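Side-chain contacts in beta-hexosaminidase LpqI (Mycobacterium tuberculosis H37Rv, PDB 6GFV), which cleaves terminal beta-1,4-linked N-acetylglucosamine from peptidoglycan fragments during cell-wall recycling: residues S99-A104 and A141-V146; L249-T254 and P259-P264; V265-L270 and L287-A292. All blocks are in the same frame, centred on the assembly; numbering follows the deposited sequence.

Contact 1. Residues S99-A104 and A141-V146; sequences SARELA and APDDTV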
loop_
_atom_site.group_PDB
_atom_site.type_symbol
_atom_site.label_atom_id
_atom_site.label_comp_id
_atom_site.label_asym_id
_atom_site.label_seq_id
_atom_site.Cartn_x
_atom_site.Cartn_y
_atom_site.Cartn_z
ATOM N N SER A 99 10.905 1.987 -17.818
ATOM C CA SER A 99 10.848 2.563 -16.481
ATOM C C SER A 99 9.940 3.782 -16.460
ATOM O O SER A 99 9.573 4.308 -17.507
ATOM C CB SER A 99 12.245 2.970 -16.003
ATOM O OG SER A 99 12.792 3.982 -16.833
ATOM N N ALA A 100 9.600 4.235 -15.261
ATOM C CA ALA A 100 8.861 5.486 -15.098
ATOM C C ALA A 100 9.601 6.671 -15.735
ATOM O O ALA A 100 9.009 7.486 -16.426
ATOM C CB ALA A 100 8.612 5.760 -13.630
ATOM N N ARG A 101 10.899 6.752 -15.475
ATOM C CA ARG A 101 11.731 7.847 -15.974
ATOM C C ARG A 101 11.784 7.815 -17.490
ATOM O O ARG A 101 11.679 8.842 -18.147
ATOM C CB ARG A 101 13.138 7.768 -15.364
ATOM C CG ARG A 101 14.211 8.625 -16.064
ATOM C CD ARG A 101 15.480 8.693 -15.246
ATOM N NE ARG A 101 15.280 9.383 -13.971
ATOM C CZ ARG A 101 16.126 9.336 -12.950
ATOM N NH1 ARG A 101 17.241 8.629 -13.037
ATOM N NH2 ARG A 101 15.856 9.992 -11.836
ATOM N N GLU A 102 11.910 6.623 -18.053
ATOM C CA GLU A 102 11.913 6.482 -19.503
ATOM C C GLU A 102 10.558 6.863 -20.138
ATOM O O GLU A 102 10.518 7.528 -21.175
ATOM C CB GLU A 102 12.308 5.060 -19.878
ATOM C CG GLU A 102 12.384 4.820 -21.364
ATOM C CD GLU A 102 13.129 3.549 -21.708
ATOM O OE1 GLU A 102 13.390 2.737 -20.790
ATOM O OE2 GLU A 102 13.444 3.363 -22.900
ATOM N N LEU A 103 9.458 6.446 -19.513
ATOM C CA LEU A 103 8.111 6.825 -19.957
ATOM C C LEU A 103 7.922 8.332 -20.102
ATOM O O LEU A 103 7.498 8.817 -21.143
ATOM C CB LEU A 103 7.064 6.295 -18.983
ATOM C CG LEU A 103 6.664 4.826 -19.050
ATOM C CD1 LEU A 103 5.634 4.512 -17.970
ATOM C CD2 LEU A 103 6.107 4.519 -20.421
ATOM N N ALA A 104 8.236 9.070 -19.041
ATOM C CA ALA A 104 8.019 10.510 -19.025
ATOM C C ALA A 104 8.866 11.204 -20.082
ATOM O O ALA A 104 8.561 12.314 -20.490
ATOM C CB ALA A 104 8.306 11.084 -17.626
ATOM N N ALA A 141 18.389 11.503 -9.139
ATOM C CA ALA A 141 19.453 10.538 -8.835
ATOM C C ALA A 141 19.675 9.549 -9.989
ATOM O O ALA A 141 18.790 9.375 -10.819
ATOM C CB ALA A 141 19.124 9.797 -7.553
ATOM N N PRO A 142 20.860 8.900 -10.049
ATOM C CA PRO A 142 21.160 7.945 -11.126
ATOM C C PRO A 142 20.124 6.819 -11.284
ATOM O O PRO A 142 19.468 6.464 -10.314
ATOM C CB PRO A 142 22.524 7.382 -10.715
ATOM C CG PRO A 142 23.164 8.508 -9.973
ATOM C CD PRO A 142 22.042 9.161 -9.208
ATOM N N ASP A 143 19.998 6.288 -12.502
ATOM C CA ASP A 143 18.992 5.281 -12.850
ATOM C C ASP A 143 18.922 4.097 -11.886
ATOM O O ASP A 143 17.847 3.711 -11.443
ATOM C CB ASP A 143 19.236 4.758 -14.275
ATOM C CG ASP A 143 18.756 5.720 -15.348
ATOM O OD1 ASP A 143 18.203 6.778 -14.999
ATOM O OD2 ASP A 143 18.913 5.419 -16.548
ATOM N N ASP A 144 20.070 3.526 -11.553
ATOM C CA ASP A 144 20.101 2.305 -10.761
ATOM C C ASP A 144 20.065 2.514 -9.239
ATOM O O ASP A 144 20.180 1.550 -8.487
ATOM C CB ASP A 144 21.339 1.488 -11.138
ATOM C CG ASP A 144 21.113 0.619 -12.368
ATOM O OD1 ASP A 144 19.969 0.173 -12.592
ATOM O OD2 ASP A 144 22.078 0.396 -13.124
ATOM N N THR A 145 19.889 3.750 -8.779
ATOM C CA THR A 145 19.787 3.995 -7.339
ATOM C C THR A 145 18.409 3.573 -6.825
ATOM O O THR A 145 17.522 3.268 -7.617
ATOM C CB THR A 145 20.066 5.482 -6.974
ATOM O OG1 THR A 145 19.161 6.345 -7.670
ATOM C CG2 THR A 145 21.464 5.858 -7.363
ATOM N N VAL A 146 18.246 3.542 -5.503
ATOM C CA VAL A 146 17.050 2.981 -4.854
ATOM C C VAL A 146 15.723 3.515 -5.401
ATOM O O VAL A 146 14.759 2.764 -5.575
ATOM C CB VAL A 146 17.113 3.206 -3.321
ATOM C CG1 VAL A 146 17.409 4.660 -2.985
ATOM C CG2 VAL A 146 15.829 2.753 -2.650
#

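Contact 2. Residues L249-T254 and P259-P264; sequences LLRTGT and PPFDGP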
loop_
_atom_site.group_PDB
_atom_site.type_symbol
_atom_site.label_atom_id
_atom_site.label_comp_id
_atom_site.label_asym_id
_atom_site.label_seq_id
_atom_site.Cartn_x
_atom_site.Cartn_y
_atom_site.Cartn_z
ATOM N N LEU A 249 -0.721 14.441 9.434
ATOM C CA LEU A 249 -0.529 15.444 8.380
ATOM C C LEU A 249 -1.253 15.068 7.086
ATOM O O LEU A 249 -1.883 15.909 6.437
ATOM C CB LEU A 249 0.954 15.644 8.074
ATOM C CG LEU A 249 1.315 16.655 6.969
ATOM C CD1 LEU A 249 0.811 18.058 7.314
ATOM C CD2 LEU A 249 2.825 16.675 6.703
ATOM N N LEU A 250 -1.137 13.799 6.716
ATOM C CA LEU A 250 -1.827 13.259 5.552
ATOM C C LEU A 250 -3.338 13.366 5.723
ATOM O O LEU A 250 -4.033 13.808 4.807
ATOM C CB LEU A 250 -1.414 11.805 5.304
ATOM C CG LEU A 250 -2.139 11.061 4.166
ATOM C CD1 LEU A 250 -2.021 11.770 2.815
ATOM C CD2 LEU A 250 -1.651 9.638 4.059
ATOM N N ARG A 251 -3.834 12.974 6.896
ATOM C CA ARG A 251 -5.267 13.046 7.192
ATOM C C ARG A 251 -5.834 14.481 7.123
ATOM O O ARG A 251 -6.924 14.681 6.608
ATOM C CB ARG A 251 -5.571 12.460 8.582
ATOM C CG ARG A 251 -5.339 10.958 8.743
ATOM C CD ARG A 251 -6.087 10.143 7.701
ATOM N NE ARG A 251 -5.957 8.705 7.950
ATOM C CZ ARG A 251 -6.329 7.751 7.106
ATOM N NH1 ARG A 251 -6.853 8.071 5.930
ATOM N NH2 ARG A 251 -6.168 6.475 7.440
ATOM N N THR A 252 -5.104 15.469 7.645
ATOM C CA THR A 252 -5.623 16.847 7.709
ATOM C C THR A 252 -5.347 17.669 6.453
ATOM O O THR A 252 -6.165 18.491 6.057
ATOM C CB THR A 252 -5.050 17.607 8.927
ATOM O OG1 THR A 252 -3.621 17.580 8.879
ATOM C CG2 THR A 252 -5.524 16.984 10.208
ATOM N N GLY A 253 -4.191 17.456 5.836
ATOM C CA GLY A 253 -3.836 18.117 4.589
ATOM C C GLY A 253 -3.385 19.575 4.694
ATOM O O GLY A 253 -2.444 19.980 4.025
ATOM N N THR A 254 -4.084 20.352 5.520
ATOM C CA THR A 254 -3.839 21.786 5.684
ATOM C C THR A 254 -2.360 22.172 5.719
ATOM O O THR A 254 -1.937 23.074 5.019
ATOM C CB THR A 254 -4.497 22.303 6.983
ATOM O OG1 THR A 254 -5.891 21.989 6.975
ATOM C CG2 THR A 254 -4.298 23.812 7.141
ATOM N N PRO A 259 -6.305 19.234 0.621
ATOM C CA PRO A 259 -7.539 18.861 1.314
ATOM C C PRO A 259 -7.294 17.630 2.193
ATOM O O PRO A 259 -6.252 17.021 2.066
ATOM C CB PRO A 259 -8.509 18.567 0.170
ATOM C CG PRO A 259 -7.682 18.380 -0.992
ATOM C CD PRO A 259 -6.447 19.156 -0.836
ATOM N N PRO A 260 -8.220 17.292 3.095
ATOM C CA PRO A 260 -7.981 16.127 3.962
ATOM C C PRO A 260 -8.047 14.807 3.185
ATOM O O PRO A 260 -8.674 14.799 2.134
ATOM C CB PRO A 260 -9.114 16.208 4.989
ATOM C CG PRO A 260 -9.724 17.542 4.822
ATOM C CD PRO A 260 -9.479 17.972 3.421
ATOM N N PHE A 261 -7.422 13.738 3.687
ATOM C CA PHE A 261 -7.469 12.422 3.028
ATOM C C PHE A 261 -8.072 11.357 3.928
ATOM O O PHE A 261 -7.537 11.075 4.993
ATOM C CB PHE A 261 -6.068 11.967 2.581
ATOM C CG PHE A 261 -6.060 10.636 1.870
ATOM C CD1 PHE A 261 -6.638 10.495 0.619
ATOM C CD2 PHE A 261 -5.466 9.525 2.450
ATOM C CE1 PHE A 261 -6.625 9.255 -0.037
ATOM C CE2 PHE A 261 -5.457 8.292 1.803
ATOM C CZ PHE A 261 -6.025 8.168 0.556
ATOM N N ASP A 262 -9.175 10.762 3.486
ATOM C CA ASP A 262 -9.880 9.750 4.264
ATOM C C ASP A 262 -9.875 8.364 3.585
ATOM O O ASP A 262 -10.623 7.480 3.973
ATOM C CB ASP A 262 -11.323 10.203 4.521
ATOM C CG ASP A 262 -12.003 9.410 5.629
ATOM O OD1 ASP A 262 -11.378 9.185 6.675
ATOM O OD2 ASP A 262 -13.161 9.000 5.451
ATOM N N GLY A 263 -9.047 8.200 2.556
ATOM C CA GLY A 263 -8.866 6.918 1.900
ATOM C C GLY A 263 -7.967 5.965 2.673
ATOM O O GLY A 263 -7.542 6.292 3.778
ATOM N N PRO A 264 -7.679 4.770 2.099
ATOM C CA PRO A 264 -6.856 3.753 2.769
ATOM C C PRO A 264 -5.357 4.104 2.792
ATOM O O PRO A 264 -4.786 4.473 1.769
ATOM C CB PRO A 264 -7.112 2.486 1.924
ATOM C CG PRO A 264 -7.319 3.038 0.538
ATOM C CD PRO A 264 -8.031 4.368 0.721
HETATM O O HOH W 1 -3.942 15.185 2.526
HETATM O O HOH W 2 -9.344 12.833 6.985
#

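Contact 3. Residues V265-L270 and L287-A292; sequences VFSDDL and LRTLQA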
loop_
_atom_site.group_PDB
_atom_site.type_symbol
_atom_site.label_atom_id
_atom_site.label_comp_id
_atom_site.label_asym_id
_atom_site.label_seq_id
_atom_site.Cartn_x
_atom_site.Cartn_y
_atom_site.Cartn_z
ATOM N N VAL A 265 -4.746 3.967 3.963
ATOM C CA VAL A 265 -3.326 4.225 4.174
ATOM C C VAL A 265 -2.550 2.931 4.485
ATOM O O VAL A 265 -2.910 2.193 5.401
ATOM C CB VAL A 265 -3.095 5.228 5.334
ATOM C CG1 VAL A 265 -1.621 5.391 5.593
ATOM C CG2 VAL A 265 -3.728 6.568 5.013
ATOM N N PHE A 266 -1.483 2.684 3.728
ATOM C CA PHE A 266 -0.673 1.467 3.854
ATOM C C PHE A 266 0.711 1.748 4.433
ATOM O O PHE A 266 1.367 2.675 3.992
ATOM C CB PHE A 266 -0.446 0.800 2.488
ATOM C CG PHE A 266 -1.694 0.395 1.756
ATOM C CD1 PHE A 266 -2.514 1.335 1.167
ATOM C CD2 PHE A 266 -1.986 -0.944 1.565
ATOM C CE1 PHE A 266 -3.641 0.946 0.452
ATOM C CE2 PHE A 266 -3.111 -1.334 0.851
ATOM C CZ PHE A 266 -3.935 -0.392 0.300
ATOM N N SER A 267 1.189 0.916 5.352
ATOM C CA SER A 267 2.614 0.916 5.665
ATOM C C SER A 267 3.400 0.331 4.497
ATOM O O SER A 267 2.870 -0.465 3.716
ATOM C CB SER A 267 2.921 0.129 6.948
ATOM O OG SER A 267 2.938 -1.277 6.741
ATOM N N ASP A 268 4.665 0.736 4.371
ATOM C CA ASP A 268 5.621 -0.004 3.541
ATOM C C ASP A 268 5.936 -1.331 4.247
ATOM O O ASP A 268 5.541 -1.532 5.393
ATOM C CB ASP A 268 6.891 0.828 3.287
ATOM C CG ASP A 268 7.712 0.329 2.092
ATOM O OD1 ASP A 268 7.441 -0.779 1.584
ATOM O OD2 ASP A 268 8.639 1.049 1.668
ATOM N N ASP A 269 6.633 -2.232 3.558
ATOM C CA ASP A 269 6.935 -3.586 4.054
ATOM C C ASP A 269 7.665 -3.605 5.396
ATOM O O ASP A 269 8.802 -3.165 5.493
ATOM C CB ASP A 269 7.756 -4.347 2.991
ATOM C CG ASP A 269 8.384 -5.648 3.519
ATOM O OD1 ASP A 269 7.784 -6.326 4.372
ATOM O OD2 ASP A 269 9.491 -5.997 3.068
ATOM N N LEU A 270 7.008 -4.155 6.413
ATOM C CA LEU A 270 7.477 -4.117 7.805
ATOM C C LEU A 270 8.475 -5.208 8.188
ATOM O O LEU A 270 9.131 -5.128 9.234
ATOM C CB LEU A 270 6.278 -4.206 8.760
ATOM C CG LEU A 270 5.226 -3.101 8.610
ATOM C CD1 LEU A 270 3.931 -3.438 9.309
ATOM C CD2 LEU A 270 5.770 -1.769 9.123
ATOM N N LEU A 287 1.763 -3.332 15.476
ATOM C CA LEU A 287 1.088 -2.548 16.509
ATOM C C LEU A 287 1.360 -1.042 16.342
ATOM O O LEU A 287 0.453 -0.243 16.409
ATOM C CB LEU A 287 1.513 -3.011 17.910
ATOM C CG LEU A 287 0.934 -2.268 19.126
ATOM C CD1 LEU A 287 -0.570 -2.164 19.071
ATOM C CD2 LEU A 287 1.353 -2.946 20.427
ATOM N N ARG A 288 2.616 -0.678 16.122
ATOM C CA ARG A 288 3.002 0.718 15.958
ATOM C C ARG A 288 2.323 1.385 14.775
ATOM O O ARG A 288 1.849 2.509 14.893
ATOM C CB ARG A 288 4.521 0.838 15.805
ATOM C CG ARG A 288 5.289 0.715 17.113
ATOM C CD ARG A 288 5.184 1.976 17.953
ATOM N NE ARG A 288 5.605 3.172 17.224
ATOM C CZ ARG A 288 6.846 3.653 17.226
ATOM N NH1 ARG A 288 7.807 3.049 17.920
ATOM N NH2 ARG A 288 7.129 4.747 16.537
ATOM N N THR A 289 2.265 0.696 13.630
ATOM C CA THR A 289 1.749 1.338 12.431
ATOM C C THR A 289 0.233 1.518 12.545
ATOM O O THR A 289 -0.290 2.529 12.121
ATOM C CB THR A 289 2.139 0.563 11.137
ATOM O OG1 THR A 289 2.002 1.424 10.002
ATOM C CG2 THR A 289 1.314 -0.715 10.942
ATOM N N LEU A 290 -0.465 0.576 13.171
ATOM C CA LEU A 290 -1.890 0.757 13.446
ATOM C C LEU A 290 -2.122 1.832 14.516
ATOM O O LEU A 290 -3.111 2.561 14.467
ATOM C CB LEU A 290 -2.541 -0.565 13.871
ATOM C CG LEU A 290 -2.577 -1.654 12.791
ATOM C CD1 LEU A 290 -3.306 -2.901 13.277
ATOM C CD2 LEU A 290 -3.206 -1.130 11.521
ATOM N N GLN A 291 -1.206 1.940 15.472
ATOM C CA GLN A 291 -1.279 3.019 16.450
ATOM C C GLN A 291 -1.124 4.385 15.766
ATOM O O GLN A 291 -1.728 5.375 16.193
ATOM C CB GLN A 291 -0.225 2.822 17.542
ATOM C CG GLN A 291 -0.625 1.799 18.615
ATOM C CD GLN A 291 0.457 1.567 19.638
ATOM O OE1 GLN A 291 1.632 1.563 19.310
ATOM N NE2 GLN A 291 0.062 1.363 20.890
ATOM N N ALA A 292 -0.348 4.427 14.687
ATOM C CA ALA A 292 -0.121 5.672 13.946
ATOM C C ALA A 292 -1.330 6.117 13.123
ATOM O O ALA A 292 -1.464 7.296 12.803
ATOM C CB ALA A 292 1.086 5.530 13.051
#

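Contact 1. Residues S99-A104 and A141-V146
R101 reaches from the first turn of helix 100-106 to the loop residues A141 and D143. Its CB points toward that loop. CG stands anti to the backbone N (chi1 165°), and the chain runs on extended to CD. R101 CD passes alongside the D143 carboxylate, 3.3 Å from D143 OD1. A bend at chi3 (-65°) then turns the guanidinium so that one edge faces the loop. NE stays further from D143 than NH1 does.

NH1 does most of the work. R101 NH1 donates to D143 OD1 at 2.9 Å in a salt bridge and meets this oxygen nearly along its C-O axis. R101 NH1 also donates to A141 O at 2.8 Å, almost in line with that carbonyl. Both acceptors lie close to the guanidinium plane, so the two bonds should fix the rotation of the group. R101 NH2 adds a weak bond to A141 O at 3.2 Å. A141 O lies off the edge between NH1 and NH2, nearer NH1. The D143 carboxylate is turned 38° from the guanidinium plane and offers only OD1 to it.

Each segment also has bonds of its own. S99 is the N-cap of the helix, and S99 OG accepts from E102 N at 3.0 Å. P142 to T145 form a type I beta turn. There P142 O takes both T145 N and, at 2.7 Å, T145 OG1.

Beyond the turn, V146 O bonds to R150, which probably binds substrate, as in related enzymes. The side chains of R101 and R150 are about 7 Å apart. One arginine amino group, shared between a carboxylate and a backbone carbonyl, thus joins the N-capped start of helix 100-106 to the long loop after strand 130-131, in the TIM-barrel domain of a family 3 glycoside hydrolase.

Contact 2. Residues L249-T254 and P259-P264
L250 and R251, in the last turn of helix 244-252, pack on F261 of the returning chain. The tight part has an apolar and a polar half. In the apolar half, L250 and F261 lie side by side and point the same way. CG of L250 is 4.0 Å from F261 CD2. The F261 ring has the G263 N over its centre on one face, so the chain folds back across its own ring.

The polar half belongs to R251. Its CB points away from the loop, but a bend at chi2 (-54°) brings the guanidinium back. R251 NH1 donates to G263 O at 2.9 Å and to F261 O at 3.2 Å. Both acceptors lie in the guanidinium plane. G263 O is met in its carbonyl plane, whereas F261 O is approached from above its own. The other amino group, NH2, makes a salt bridge with D295. The R251 backbone also takes part: R251 O accepts from F261 N at 3.1 Å, and P260 CB presses close to the same oxygen.

The other side is looser and wetter. One water donates to L250 O at 2.7 Å and to P259 O at 3.0 Å, bridging the two backbones. A second water links R251 O to F261 O, weakly at the latter. D262 is exposed and pairs with R332.

The helix ends at T252; G253, with positive phi, is the first residue past it. The contact pins the loop that leads from helix 244-252 to strand 265-267, an alpha-to-beta connection of the TIM-barrel domain. L250 and F261 both rest on V224 of strand 223-230, and L250 and R251 touch V265.

Contact 3. Residues V265-L270 and L287-A292
T289 turns its OG1 anti to the backbone N (chi1 -161°), which sets CG2 between the backbone N and the carbonyl carbon and brings that methyl to L270. The chi1 of 79° turns S267 OG to D268 O and L298 N and leaves S267 CB facing T289. L270 touches with CD1.

Two touches make the contact. S267 CB lies 3.4 Å from T289 OG1. L270 CD1 lies 4.1 Å from T289 CG2. No hydrogen bond joins the segments. Both hydroxyls are nevertheless engaged in this buried place. T289 OG1 bonds to S241 O. S267 OG donates to D268 O at 2.9 Å, tilted from the carbonyl plane, and also bonds to L298 N.

D268, the probable nucleophile by similarity to related enzymes, follows S267 directly. Its OD1 accepts from D269 N on the anti side, tilted out of the carboxylate plane. T289 thus packs against the residues on both flanks of D268 and D269. The arrangement sets a helix of the TIM-barrel domain on the end of a barrel strand, where the probable nucleophile is carried.

Strand 265-267 lies parallel to strand 223-230, and backbone bonds from V265 and S267 reach I296. L270 and T289 both touch A297 of strand 297-299. Elsewhere on helix 282-292, L287 and L290 pack against helix 305-317.

In the fold
Contact 1 is at the surface, contact 2 is partly buried and contact 3 is buried. Their chemistry follows. Contact 1 rests on charge and a carbonyl, contact 2 mixes an apolar pair with arginine-to-carbonyl bonds and waters, and contact 3 is van der Waals only. Contacts 2 and 3 are continuous in the chain: 259-264 leads straight into strand 265-267. D295 serves both, holding R251 and the V265 backbone. Contact 1 stands apart, its centre about 28 Å from that of contact 2 and 27 Å from that of contact 3. Contact 1 lies near the probable substrate-binding R150, while contact 3 contains the probable nucleophile D268.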